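Local coordinates for YjeF-related protein (PDB 2R3B) that probably catalyses the ADP-dependent dehydration of the S-form of hydrated NAD(P)H, restoring the damaged cofactor while ADP is converted to AMP and phosphate, at residues 167-172 with 199-204; 210-215 with 254-259; 76-81 with 97-102; 52-57 with 80-85; 44-49 with 111-116. All blocks are in the same frame, centred on the assembly; numbering follows the deposited sequence.

Interaction 1 (167-172 with 199-204)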
# COMPACT_ATOMS: atom_id res chain seq x y z
N VAL B 167 0.08 7.88 -34.48
CA VAL B 167 0.90 6.89 -33.77
C VAL B 167 2.15 7.59 -33.24
O VAL B 167 2.75 8.46 -33.93
CB VAL B 167 1.29 5.72 -34.67
CG1 VAL B 167 2.13 4.68 -33.89
CG2 VAL B 167 0.01 5.08 -35.26
N VAL B 168 2.48 7.25 -31.99
CA VAL B 168 3.67 7.80 -31.29
C VAL B 168 4.50 6.58 -30.88
O VAL B 168 4.04 5.74 -30.11
CB VAL B 168 3.30 8.61 -30.06
CG1 VAL B 168 4.55 9.21 -29.37
CG2 VAL B 168 2.25 9.68 -30.38
N PHE B 169 5.72 6.46 -31.40
CA PHE B 169 6.67 5.43 -30.92
C PHE B 169 7.59 6.05 -29.89
O PHE B 169 8.06 7.18 -30.07
CB PHE B 169 7.53 4.87 -32.04
CG PHE B 169 6.79 4.09 -33.07
CD1 PHE B 169 6.26 4.73 -34.18
CD2 PHE B 169 6.62 2.73 -32.94
CE1 PHE B 169 5.59 4.01 -35.16
CE2 PHE B 169 5.97 2.01 -33.91
CZ PHE B 169 5.44 2.65 -35.03
N THR B 170 7.87 5.32 -28.82
CA THR B 170 8.78 5.82 -27.79
C THR B 170 10.03 4.93 -27.56
O THR B 170 10.21 4.42 -26.45
CB THR B 170 8.02 5.99 -26.48
OG1 THR B 170 7.43 4.74 -26.13
CG2 THR B 170 6.90 7.03 -26.63
N PRO B 171 10.87 4.74 -28.60
CA PRO B 171 11.98 3.81 -28.50
C PRO B 171 13.20 4.36 -27.79
O PRO B 171 13.47 5.56 -27.89
CB PRO B 171 12.35 3.58 -29.97
CG PRO B 171 12.05 4.89 -30.63
CD PRO B 171 10.78 5.33 -29.95
N HIS B 172 13.91 3.51 -27.07
CA HIS B 172 15.28 3.83 -26.72
C HIS B 172 16.13 3.51 -27.95
O HIS B 172 15.62 3.04 -28.96
CB HIS B 172 15.75 3.15 -25.42
CG HIS B 172 15.69 1.66 -25.42
ND1 HIS B 172 16.17 0.89 -26.46
CD2 HIS B 172 15.27 0.78 -24.48
CE1 HIS B 172 16.02 -0.39 -26.18
NE2 HIS B 172 15.49 -0.49 -24.97
N LEU B 199 7.96 6.43 -41.79
CA LEU B 199 6.82 5.95 -40.99
C LEU B 199 5.60 6.86 -41.00
O LEU B 199 4.47 6.37 -40.95
CB LEU B 199 7.27 5.70 -39.54
CG LEU B 199 8.14 4.46 -39.34
CD1 LEU B 199 8.99 4.55 -38.07
CD2 LEU B 199 7.22 3.23 -39.33
N GLY B 200 5.79 8.17 -41.03
CA GLY B 200 4.67 9.10 -40.93
C GLY B 200 4.13 9.26 -39.52
O GLY B 200 3.01 9.74 -39.32
N SER B 201 4.94 8.88 -38.53
CA SER B 201 4.54 8.87 -37.12
C SER B 201 5.47 9.74 -36.31
O SER B 201 6.50 10.21 -36.82
CB SER B 201 4.60 7.43 -36.60
OG SER B 201 3.65 6.63 -37.30
N THR B 202 5.15 9.96 -35.04
CA THR B 202 6.02 10.70 -34.16
C THR B 202 6.98 9.72 -33.52
O THR B 202 6.59 8.61 -33.11
CB THR B 202 5.22 11.40 -33.07
OG1 THR B 202 4.31 12.34 -33.67
CG2 THR B 202 6.13 12.14 -32.10
N ILE B 203 8.25 10.11 -33.45
CA ILE B 203 9.26 9.30 -32.79
C ILE B 203 9.82 10.06 -31.59
O ILE B 203 10.46 11.08 -31.76
CB ILE B 203 10.43 8.88 -33.72
CG1 ILE B 203 9.91 8.35 -35.08
CG2 ILE B 203 11.40 7.93 -32.98
CD1 ILE B 203 9.03 7.10 -34.96
N VAL B 204 9.57 9.55 -30.38
CA VAL B 204 10.18 10.08 -29.17
C VAL B 204 11.41 9.22 -28.91
O VAL B 204 11.31 8.10 -28.41
CB VAL B 204 9.22 10.03 -27.96
CG1 VAL B 204 9.87 10.63 -26.73
CG2 VAL B 204 7.90 10.72 -28.28
O HOH W 1 2.01 11.08 -34.05

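Interaction 2 (210-215 with 254-259). With EDO (1,2-ethanediol), chain O.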
# COMPACT_ATOMS: atom_id res chain seq x y z
N THR B 210 16.50 13.42 -24.75
CA THR B 210 15.48 12.92 -25.63
C THR B 210 15.17 13.91 -26.76
O THR B 210 15.14 15.12 -26.53
CB THR B 210 14.25 12.55 -24.81
OG1 THR B 210 14.61 11.43 -23.97
CG2 THR B 210 13.01 12.19 -25.67
N THR B 211 14.94 13.37 -27.96
CA THR B 211 14.64 14.13 -29.16
C THR B 211 13.35 13.62 -29.75
O THR B 211 13.13 12.40 -29.84
CB THR B 211 15.77 14.00 -30.21
OG1 THR B 211 17.05 14.21 -29.57
CG2 THR B 211 15.60 15.05 -31.34
N ILE B 212 12.48 14.55 -30.12
CA ILE B 212 11.20 14.20 -30.72
C ILE B 212 11.17 14.60 -32.19
O ILE B 212 11.26 15.79 -32.52
CB ILE B 212 10.01 14.84 -29.97
CG1 ILE B 212 10.10 14.55 -28.46
CG2 ILE B 212 8.66 14.39 -30.56
CD1 ILE B 212 9.20 15.42 -27.66
N PHE B 213 11.05 13.59 -33.05
CA PHE B 213 10.92 13.76 -34.51
C PHE B 213 9.47 13.63 -34.92
O PHE B 213 8.76 12.73 -34.50
CB PHE B 213 11.78 12.72 -35.23
CG PHE B 213 13.23 12.88 -34.95
CD1 PHE B 213 13.96 13.83 -35.64
CD2 PHE B 213 13.86 12.16 -33.96
CE1 PHE B 213 15.31 14.02 -35.35
CE2 PHE B 213 15.20 12.34 -33.67
CZ PHE B 213 15.92 13.28 -34.37
N HIS B 214 9.06 14.52 -35.81
CA HIS B 214 7.69 14.55 -36.31
C HIS B 214 7.68 15.36 -37.62
O HIS B 214 8.74 15.63 -38.20
CB HIS B 214 6.81 15.20 -35.24
CG HIS B 214 7.18 16.62 -34.95
ND1 HIS B 214 6.34 17.67 -35.25
CD2 HIS B 214 8.29 17.16 -34.39
CE1 HIS B 214 6.92 18.80 -34.89
NE2 HIS B 214 8.10 18.52 -34.36
N ALA B 215 6.49 15.73 -38.07
CA ALA B 215 6.34 16.43 -39.36
C ALA B 215 6.92 17.84 -39.37
O ALA B 215 7.21 18.36 -40.44
CB ALA B 215 4.88 16.43 -39.80
N THR B 254 2.24 18.84 -27.35
CA THR B 254 1.70 18.19 -26.15
C THR B 254 2.61 17.07 -25.71
O THR B 254 2.84 16.91 -24.53
CB THR B 254 0.26 17.73 -26.40
OG1 THR B 254 -0.58 18.90 -26.52
CG2 THR B 254 -0.26 16.85 -25.26
N ILE B 255 3.12 16.30 -26.65
CA ILE B 255 4.03 15.20 -26.38
C ILE B 255 5.34 15.76 -25.83
O ILE B 255 5.88 15.25 -24.87
CB ILE B 255 4.27 14.32 -27.65
CG1 ILE B 255 2.96 13.73 -28.16
CG2 ILE B 255 5.27 13.18 -27.35
CD1 ILE B 255 3.06 13.05 -29.50
N ALA B 256 5.87 16.83 -26.45
CA ALA B 256 7.05 17.49 -25.95
C ALA B 256 6.89 18.00 -24.51
O ALA B 256 7.82 17.94 -23.71
CB ALA B 256 7.44 18.65 -26.89
N GLY B 257 5.71 18.52 -24.18
CA GLY B 257 5.42 18.97 -22.81
C GLY B 257 5.52 17.85 -21.78
O GLY B 257 6.05 18.05 -20.68
N ALA B 258 4.94 16.71 -22.11
CA ALA B 258 5.05 15.49 -21.30
C ALA B 258 6.50 15.07 -21.06
O ALA B 258 6.91 14.79 -19.93
CB ALA B 258 4.22 14.33 -21.99
N VAL B 259 7.27 15.00 -22.14
CA VAL B 259 8.68 14.62 -22.06
C VAL B 259 9.45 15.61 -21.19
O VAL B 259 10.26 15.21 -20.35
CB VAL B 259 9.28 14.54 -23.49
CG1 VAL B 259 10.85 14.43 -23.48
CG2 VAL B 259 8.65 13.39 -24.25
C1 EDO O . 3.24 12.40 -37.44
O1 EDO O . 1.96 13.03 -37.40
C2 EDO O . 4.28 13.33 -36.85
O2 EDO O . 3.83 14.68 -37.11

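Interaction 3 (76-81 with 97-102)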
# COMPACT_ATOMS: atom_id res chain seq x y z
N THR B 76 -8.34 3.01 -18.02
CA THR B 76 -8.59 1.56 -17.99
C THR B 76 -7.30 0.84 -18.33
O THR B 76 -6.57 1.28 -19.25
CB THR B 76 -9.68 1.15 -18.99
OG1 THR B 76 -10.83 1.95 -18.76
CG2 THR B 76 -10.07 -0.33 -18.82
N VAL B 77 -7.03 -0.25 -17.62
CA VAL B 77 -5.82 -1.01 -17.84
C VAL B 77 -6.18 -2.41 -18.31
O VAL B 77 -6.90 -3.14 -17.62
CB VAL B 77 -4.93 -1.07 -16.58
CG1 VAL B 77 -3.55 -1.70 -16.89
CG2 VAL B 77 -4.72 0.37 -15.99
N ILE B 78 -5.66 -2.78 -19.48
CA ILE B 78 -5.71 -4.18 -19.96
C ILE B 78 -4.37 -4.82 -19.63
O ILE B 78 -3.34 -4.43 -20.17
CB ILE B 78 -5.96 -4.27 -21.48
CG1 ILE B 78 -7.27 -3.58 -21.88
CG2 ILE B 78 -5.90 -5.75 -21.97
CD1 ILE B 78 -7.37 -3.36 -23.42
N THR B 79 -4.39 -5.75 -18.70
CA THR B 79 -3.19 -6.33 -18.13
C THR B 79 -3.53 -7.70 -17.61
O THR B 79 -4.68 -8.03 -17.44
CB THR B 79 -2.60 -5.46 -17.00
OG1 THR B 79 -1.35 -6.02 -16.60
CG2 THR B 79 -3.51 -5.40 -15.76
N ASP B 80 -2.53 -8.55 -17.40
CA ASP B 80 -2.85 -9.87 -16.84
C ASP B 80 -3.62 -9.74 -15.53
O ASP B 80 -3.31 -8.92 -14.67
CB ASP B 80 -1.59 -10.70 -16.63
CG ASP B 80 -1.88 -12.17 -16.51
OD1 ASP B 80 -2.33 -12.61 -15.43
OD2 ASP B 80 -1.62 -12.90 -17.51
N VAL B 81 -4.64 -10.57 -15.39
CA VAL B 81 -5.47 -10.57 -14.17
C VAL B 81 -4.65 -10.71 -12.88
O VAL B 81 -5.03 -10.19 -11.82
CB VAL B 81 -6.57 -11.64 -14.27
CG1 VAL B 81 -5.93 -13.03 -14.32
CG2 VAL B 81 -7.54 -11.44 -13.13
N VAL B 97 -9.13 -4.71 -16.96
CA VAL B 97 -9.62 -5.72 -17.89
C VAL B 97 -8.48 -6.71 -18.10
O VAL B 97 -7.32 -6.31 -18.27
CB VAL B 97 -10.05 -5.08 -19.22
CG1 VAL B 97 -10.50 -6.16 -20.26
CG2 VAL B 97 -11.18 -4.02 -18.95
N GLY B 98 -8.78 -7.99 -18.01
CA GLY B 98 -7.76 -9.03 -18.28
C GLY B 98 -7.54 -9.31 -19.76
O GLY B 98 -8.38 -9.06 -20.62
N PHE B 99 -6.37 -9.83 -20.07
CA PHE B 99 -6.04 -10.19 -21.45
C PHE B 99 -6.98 -11.22 -22.05
O PHE B 99 -7.14 -11.27 -23.29
CB PHE B 99 -4.65 -10.78 -21.50
CG PHE B 99 -3.53 -9.79 -21.31
CD1 PHE B 99 -3.53 -8.56 -21.94
CD2 PHE B 99 -2.43 -10.15 -20.57
CE1 PHE B 99 -2.47 -7.68 -21.76
CE2 PHE B 99 -1.37 -9.27 -20.42
CZ PHE B 99 -1.42 -8.04 -21.01
N GLU B 100 -7.57 -12.08 -21.21
CA GLU B 100 -8.48 -13.15 -21.63
C GLU B 100 -9.88 -12.64 -21.97
O GLU B 100 -10.70 -13.36 -22.55
CB GLU B 100 -8.56 -14.21 -20.51
CG GLU B 100 -9.55 -13.88 -19.32
CD GLU B 100 -8.98 -13.02 -18.12
OE1 GLU B 100 -7.99 -12.41 -18.24
OE2 GLU B 100 -9.61 -12.96 -17.08
N GLU B 101 -10.18 -11.41 -21.55
CA GLU B 101 -11.50 -10.83 -21.68
C GLU B 101 -11.65 -10.18 -23.07
O GLU B 101 -11.68 -8.96 -23.21
CB GLU B 101 -11.72 -9.82 -20.55
CG GLU B 101 -11.77 -10.46 -19.19
CD GLU B 101 -12.22 -9.48 -18.15
OE1 GLU B 101 -13.44 -9.24 -18.04
OE2 GLU B 101 -11.35 -8.95 -17.42
N THR B 102 -11.73 -11.02 -24.10
CA THR B 102 -11.58 -10.59 -25.50
C THR B 102 -12.59 -9.50 -25.88
O THR B 102 -12.23 -8.50 -26.47
CB THR B 102 -11.76 -11.78 -26.46
OG1 THR B 102 -10.90 -12.84 -26.03
CG2 THR B 102 -11.40 -11.39 -27.93
O HOH W 2 -5.63 -12.01 -17.86

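Interaction 4 (52-57 with 80-85)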
# COMPACT_ATOMS: atom_id res chain seq x y z
N GLY B 52 1.96 -5.28 -19.11
CA GLY B 52 2.11 -6.01 -17.88
C GLY B 52 1.71 -7.46 -18.00
O GLY B 52 0.56 -7.86 -17.65
N ASN B 53 2.64 -8.26 -18.45
CA ASN B 53 2.45 -9.70 -18.43
C ASN B 53 2.69 -10.20 -17.00
O ASN B 53 2.72 -9.39 -16.08
CB ASN B 53 3.27 -10.43 -19.51
CG ASN B 53 4.74 -10.49 -19.20
OD1 ASN B 53 5.19 -10.13 -18.10
ND2 ASN B 53 5.50 -11.06 -20.14
N ARG B 54 2.83 -11.50 -16.80
CA ARG B 54 2.93 -12.03 -15.45
C ARG B 54 4.25 -11.77 -14.75
O ARG B 54 4.30 -11.78 -13.52
CB ARG B 54 2.56 -13.51 -15.46
CG ARG B 54 1.06 -13.66 -15.73
CD ARG B 54 0.57 -15.03 -15.43
NE ARG B 54 1.12 -15.96 -16.37
CZ ARG B 54 0.62 -16.18 -17.58
NH1 ARG B 54 -0.49 -15.58 -17.97
NH2 ARG B 54 1.22 -17.06 -18.37
N GLN B 55 5.28 -11.50 -15.53
CA GLN B 55 6.62 -11.17 -14.99
C GLN B 55 6.84 -9.70 -14.78
O GLN B 55 7.53 -9.28 -13.82
CB GLN B 55 7.71 -11.74 -15.90
CG GLN B 55 9.17 -11.36 -15.58
CD GLN B 55 10.19 -11.95 -16.57
OE1 GLN B 55 9.81 -12.55 -17.62
NE2 GLN B 55 11.51 -11.76 -16.28
N TYR B 56 6.25 -8.92 -15.67
CA TYR B 56 6.55 -7.48 -15.76
C TYR B 56 5.34 -6.60 -15.39
O TYR B 56 5.23 -5.45 -15.86
CB TYR B 56 6.96 -7.13 -17.19
CG TYR B 56 8.07 -7.94 -17.78
CD1 TYR B 56 9.30 -8.05 -17.17
CD2 TYR B 56 7.91 -8.55 -19.02
CE1 TYR B 56 10.36 -8.75 -17.74
CE2 TYR B 56 8.94 -9.28 -19.59
CZ TYR B 56 10.16 -9.36 -18.97
OH TYR B 56 11.17 -10.07 -19.59
N GLY B 57 4.44 -7.09 -14.55
CA GLY B 57 3.22 -6.32 -14.22
C GLY B 57 3.46 -4.97 -13.56
O GLY B 57 2.67 -4.02 -13.71
N ASP B 80 -2.53 -8.55 -17.40
CA ASP B 80 -2.85 -9.87 -16.84
C ASP B 80 -3.62 -9.74 -15.53
O ASP B 80 -3.31 -8.92 -14.67
CB ASP B 80 -1.59 -10.70 -16.63
CG ASP B 80 -1.88 -12.17 -16.51
OD1 ASP B 80 -2.33 -12.61 -15.43
OD2 ASP B 80 -1.62 -12.90 -17.51
N VAL B 81 -4.64 -10.57 -15.39
CA VAL B 81 -5.47 -10.57 -14.17
C VAL B 81 -4.65 -10.71 -12.88
O VAL B 81 -5.03 -10.19 -11.82
CB VAL B 81 -6.57 -11.64 -14.27
CG1 VAL B 81 -5.93 -13.03 -14.32
CG2 VAL B 81 -7.54 -11.44 -13.13
N LYS B 82 -3.52 -11.39 -12.99
CA LYS B 82 -2.54 -11.48 -11.87
C LYS B 82 -2.23 -10.11 -11.28
O LYS B 82 -2.00 -9.98 -10.07
CB LYS B 82 -1.24 -12.13 -12.40
CG LYS B 82 -0.09 -12.27 -11.38
CD LYS B 82 1.17 -12.88 -11.97
CE LYS B 82 2.26 -13.04 -10.89
NZ LYS B 82 3.49 -13.62 -11.46
N ASN B 83 -2.17 -9.09 -12.13
CA ASN B 83 -1.72 -7.76 -11.73
C ASN B 83 -2.82 -6.86 -11.19
O ASN B 83 -2.54 -5.78 -10.69
CB ASN B 83 -1.02 -7.07 -12.91
CG ASN B 83 0.17 -7.88 -13.43
OD1 ASN B 83 0.99 -8.38 -12.66
ND2 ASN B 83 0.25 -8.03 -14.74
N HIS B 84 -4.08 -7.29 -11.27
CA HIS B 84 -5.15 -6.36 -10.93
C HIS B 84 -5.19 -5.96 -9.45
O HIS B 84 -5.56 -4.82 -9.13
CB HIS B 84 -6.48 -6.95 -11.33
CG HIS B 84 -6.66 -7.10 -12.80
ND1 HIS B 84 -7.82 -7.60 -13.36
CD2 HIS B 84 -5.82 -6.87 -13.83
CE1 HIS B 84 -7.69 -7.66 -14.67
NE2 HIS B 84 -6.48 -7.23 -14.98
N GLY B 85 -4.84 -6.90 -8.57
CA GLY B 85 -4.80 -6.67 -7.11
C GLY B 85 -3.78 -5.59 -6.75
O GLY B 85 -4.13 -4.57 -6.18
O HOH W 3 3.63 -9.22 -12.66

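Interaction 5 (44-49 with 111-116)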
# COMPACT_ATOMS: atom_id res chain seq x y z
N PHE B 44 -11.68 15.13 -20.20
CA PHE B 44 -10.26 14.91 -19.96
C PHE B 44 -9.78 13.53 -20.45
O PHE B 44 -8.67 13.10 -20.16
CB PHE B 44 -9.96 15.21 -18.51
CG PHE B 44 -10.38 16.60 -18.13
CD1 PHE B 44 -9.85 17.67 -18.87
CD2 PHE B 44 -11.35 16.84 -17.20
CE1 PHE B 44 -10.26 18.98 -18.62
CE2 PHE B 44 -11.76 18.16 -16.93
CZ PHE B 44 -11.21 19.21 -17.66
N GLY B 45 -10.61 12.90 -21.27
CA GLY B 45 -10.20 11.79 -22.10
C GLY B 45 -10.33 10.44 -21.42
O GLY B 45 -10.27 10.35 -20.19
N ARG B 46 -10.51 9.43 -22.26
CA ARG B 46 -10.53 8.02 -21.82
C ARG B 46 -9.25 7.39 -22.32
O ARG B 46 -9.00 7.35 -23.53
CB ARG B 46 -11.72 7.25 -22.40
CG ARG B 46 -13.10 7.62 -21.84
CD ARG B 46 -14.24 6.88 -22.58
NE ARG B 46 -14.11 5.42 -22.47
CZ ARG B 46 -14.70 4.63 -21.57
NH1 ARG B 46 -15.53 5.13 -20.64
NH2 ARG B 46 -14.46 3.30 -21.59
N VAL B 47 -8.45 6.90 -21.40
CA VAL B 47 -7.17 6.31 -21.78
C VAL B 47 -7.22 4.83 -21.52
O VAL B 47 -7.78 4.38 -20.52
CB VAL B 47 -5.97 6.92 -21.00
CG1 VAL B 47 -4.68 6.25 -21.39
CG2 VAL B 47 -5.91 8.42 -21.23
N VAL B 48 -6.66 4.05 -22.44
CA VAL B 48 -6.50 2.65 -22.20
C VAL B 48 -5.00 2.30 -22.24
O VAL B 48 -4.33 2.62 -23.22
CB VAL B 48 -7.29 1.79 -23.23
CG1 VAL B 48 -7.00 0.28 -22.99
CG2 VAL B 48 -8.79 2.04 -23.14
N LEU B 49 -4.51 1.70 -21.16
CA LEU B 49 -3.10 1.31 -21.03
C LEU B 49 -3.02 -0.20 -21.15
O LEU B 49 -3.73 -0.92 -20.43
CB LEU B 49 -2.57 1.76 -19.67
CG LEU B 49 -2.78 3.23 -19.26
CD1 LEU B 49 -2.19 3.45 -17.85
CD2 LEU B 49 -2.17 4.17 -20.29
N GLN B 111 -13.72 2.52 -27.31
CA GLN B 111 -14.10 3.78 -26.66
C GLN B 111 -12.95 4.74 -26.32
O GLN B 111 -13.18 5.89 -25.92
CB GLN B 111 -14.77 3.47 -25.35
CG GLN B 111 -16.08 2.77 -25.50
CD GLN B 111 -16.73 2.60 -24.15
OE1 GLN B 111 -17.00 3.59 -23.45
NE2 GLN B 111 -16.96 1.36 -23.76
N ALA B 112 -11.72 4.27 -26.42
CA ALA B 112 -10.58 5.04 -25.94
C ALA B 112 -10.31 6.27 -26.80
O ALA B 112 -10.48 6.21 -28.03
CB ALA B 112 -9.35 4.18 -25.91
N ASP B 113 -9.86 7.35 -26.17
CA ASP B 113 -9.29 8.48 -26.90
C ASP B 113 -7.80 8.28 -27.16
O ASP B 113 -7.29 8.75 -28.16
CB ASP B 113 -9.53 9.78 -26.10
CG ASP B 113 -10.98 10.09 -25.95
OD1 ASP B 113 -11.65 10.21 -26.99
OD2 ASP B 113 -11.50 10.21 -24.82
N VAL B 114 -7.12 7.60 -26.25
CA VAL B 114 -5.66 7.35 -26.25
C VAL B 114 -5.44 5.92 -25.82
O VAL B 114 -6.03 5.46 -24.83
CB VAL B 114 -4.92 8.31 -25.26
CG1 VAL B 114 -3.37 8.11 -25.34
CG2 VAL B 114 -5.34 9.77 -25.54
N ILE B 115 -4.61 5.21 -26.57
CA ILE B 115 -4.18 3.87 -26.27
C ILE B 115 -2.66 3.87 -26.12
O ILE B 115 -1.95 4.29 -27.03
CB ILE B 115 -4.51 2.92 -27.45
CG1 ILE B 115 -6.02 2.96 -27.76
CG2 ILE B 115 -3.97 1.50 -27.20
CD1 ILE B 115 -6.30 2.42 -29.14
N LEU B 116 -2.17 3.35 -24.99
CA LEU B 116 -0.77 3.06 -24.78
C LEU B 116 -0.62 1.56 -24.73
O LEU B 116 -1.32 0.87 -23.94
CB LEU B 116 -0.28 3.66 -23.45
CG LEU B 116 1.08 3.18 -22.95
CD1 LEU B 116 2.21 3.61 -23.92
CD2 LEU B 116 1.38 3.67 -21.53

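Interaction 1 (167-172 with 199-204)
V168 pairs with T202 and F169 with I203 in parallel bridges between strand 167-170 and strand 202-204, whose axes lie 4.8 Å apart at 22°. Three backbone bonds zip the two together: T202 N to V167 O, F169 N to T202 O, and V204 N to F169 O, the last the shortest at 2.8 Å. V167 O accepts a second hydrogen bond, from a water, which accepts from T202 OG1 and so ties that hydroxyl back to the neighbouring strand. Beyond the last bridge P171 has no N-H to give, and its CD rests 3.2 Å from V204 O.

On the face that carries F169 and I203, the phenylalanine ring presents its edge to S201, with CE1 3.8 Å from S201 CB in the ring plane. I203 reaches the same ring obliquely, its CD1 3.7 Å from F169 CD1, because both chi1 and chi2 (-47° and -61°) fold the ethyl arm back across the strand gap; its CG2 branch touches P171 CG. On the other face V168 CG1 meets V204 CG2 at 3.8 Å. The hydroxyls of T170 and S201 bond to D147 and P164 O.

The pair lies inside the central sheet of this ribokinase-like fold, with strand 143-147 beyond 167-170 and strand 211-213 beyond 202-205. Helix 252-269 packs through I255 on V168 and V204, while helix 173-180 covers the other face through L179 and W176. Strand 167-170 leads to H172, predicted to bind the hydrated cofactor, at the N-cap of that second helix.

Interaction 2 (210-215 with 254-259)
I212 drives the tip of its side chain into helix 252-269, where CD1 lies 3.4 Å from A256 CA, tighter than ordinary carbon-carbon packing. I212 CD1 is also 3.8 Å from A256 CB and 4.0 Å from V259 CG2, so it is lodged between residues one turn apart. Beside it T210 CG2 meets V259 CG1 at 3.8 Å, the two side chains slanting across one another; the two branches of V259 thus serve different partners, CG1 for T210 and CG2 for I212.

The reach of I212 comes from an arm extended at chi2 (165°), which carries CD1 out from the strand toward the helix. The small A256 lets it come so near the helix backbone. T210 turns its methyl to V259 while OG1 accepts from S207 N. Strand 211-213 and the helix segment run nearly antiparallel, at 166°, and V204 of the adjoining strand 202-205 also touches T210, I255 and V259. Away from the helix, A215 N donates to O2 of a 1,2-ethanediol, probably from the crystallisation liquor, which also bonds to E165 O.

No hydrogen bond links the two segments: this helix-on-sheet contact is held by buried methyl groups and their close fit.

Interaction 3 (76-81 with 97-102)
F99 lays one face of its ring over the backbone of T79 and D80. T79 C sits 3.8 Å above the ring centre and D80 N comes within 3.3 Å of F99 CE2, so the ring covers the peptide between these residues. I78 CG2 approaches F99 CD1 obliquely at 3.7 Å. The D80 carboxylate, salt-bridged to R54, stands nearly upright to the ring, their planes 79° apart, with CB the part nearest CE2. With F99 CG beside its own backbone N (chi1 -72°), the ring swings back from its loop over the end of the strand.

Just before this point in the strand, I78 and V97 form a parallel bridge, bonded from V97 N to V77 O and from T79 N to V97 O. G98 CA continues the approach, with a CA-H contact to T79 O at 3.3 Å. A type I turn from G98 to E101 then redirects the chain, and E101 OE2 fastens its start by accepting from G98 N at 2.8 Å. A water accepts from V81 N and, weakly, from F99 N.

This bridge joins strand 74-78 to 95-97, the outermost strand at this end of the sheet within the chain. I78 also packs on L105, V108 and V109 of helix 102-111, which follows the turn, and F99 meets I130 of helix 125-137. V97 touches Q55 of the second subunit, placing the edge at the tetramer interface.

Interaction 4 (52-57 with 80-85)
K82, its side chain fully extended, stretches straight across to R54 and donates from NZ to R54 O at 2.9 Å, tilted from the carbonyl plane. R54 passes its CG and CD alongside the D80 carboxylate, and the bend at chi3 (-69°) then turns the guanidinium back so that NH1 meets OD2. That salt bridge, 2.9 Å from R54 NH1 to D80 OD2, is made on the syn side of the carboxylate with the two planes 74° apart, and its N-H angle of 135° is far from straight. The other oxygen, D80 OD1, accepts from K82 N by its anti lone pair in an Asx turn, so both carboxylate oxygens are engaged.

These are the loops that follow two neighbouring strands of the ribokinase-like sheet, each leading into a helix. The first bears an Asx motif in which N53 OD1 accepts hydrogen bonds from both Q55 N and Y56 N; N53 lies close to G122, predicted to bind the hydrated cofactor.

The N83 amide works on two sides. Its ND2 donates to N53 O at 3.1 Å, nearly straight but from above the carbonyl plane, and also bonds to T79 OG1. Its OD1 lies 3.4 Å from G57 CA and accepts from a water that also joins R54 O to G57 N. The backbone adds D80 N to G52 O at 3.2 Å. K82 NZ bonds as well to H84 ND1 of the third subunit.

Interaction 5 (44-49 with 111-116)
V48 CG2 presses on A112 CB at 3.5 Å on one side of the paired strands, while on the other L49 CD2 meets L116 CB at 3.7 Å and V47 lies alongside V114, pointing the same way. The L49 and L116 side chains slant across one another, CD2 of each touching as well. Strands 46-49 and 114-116 run parallel, 15° apart, bridged at V47-V114, V48-I115 and L49-L116. V48 supplies both regular bonds, its N to V114 O and its O to L116 N.

Toward the start of the strands R46 O takes D113 N at 2.8 Å and V114 N only weakly. D113 answers with its side chain: OD2 accepts from R46 N through the anti lone pair, at 2.9 Å. At the rim, in one of its two conformers, the R46 guanidinium lies almost flat against the Q111 amide, planes 17° apart, with Q111 OE1 3.1 Å above the centre of the guanidinium; the angle is too poor for a hydrogen bond, and Q111 NE2 bonds to N107.

In the sheet, strand 74-78 flanks 46-50 and strand 143-147 flanks 114-117. Helices 57-70 and 233-247 pack over the face of V47, L49, V114 and L116, with A242 touching both valines and I60 meeting L49.

From the N terminus, interaction 5 closes the widest of the early loops, from strand 46-50 to strand 114-117, and both interaction 4 and interaction 3 nest inside it. Interaction 4 ties the loop after 46-50 to the residues leading into helix 84-90; interaction 3 starts on strand 74-78, overlaps interaction 4 at D80 and V81, and reaches on to the end of strand 95-97. Strand 74-78 bonds directly to 46-50, joining interactions 3 and 5. Further along, interaction 1 closes a mostly helical loop from 167-170 to 202-205, and interaction 2 closes the next, from strand 211-213 to helix 252-269. Four interactions reach one sheet, with 2 and 3 about 29 Å apart between centres.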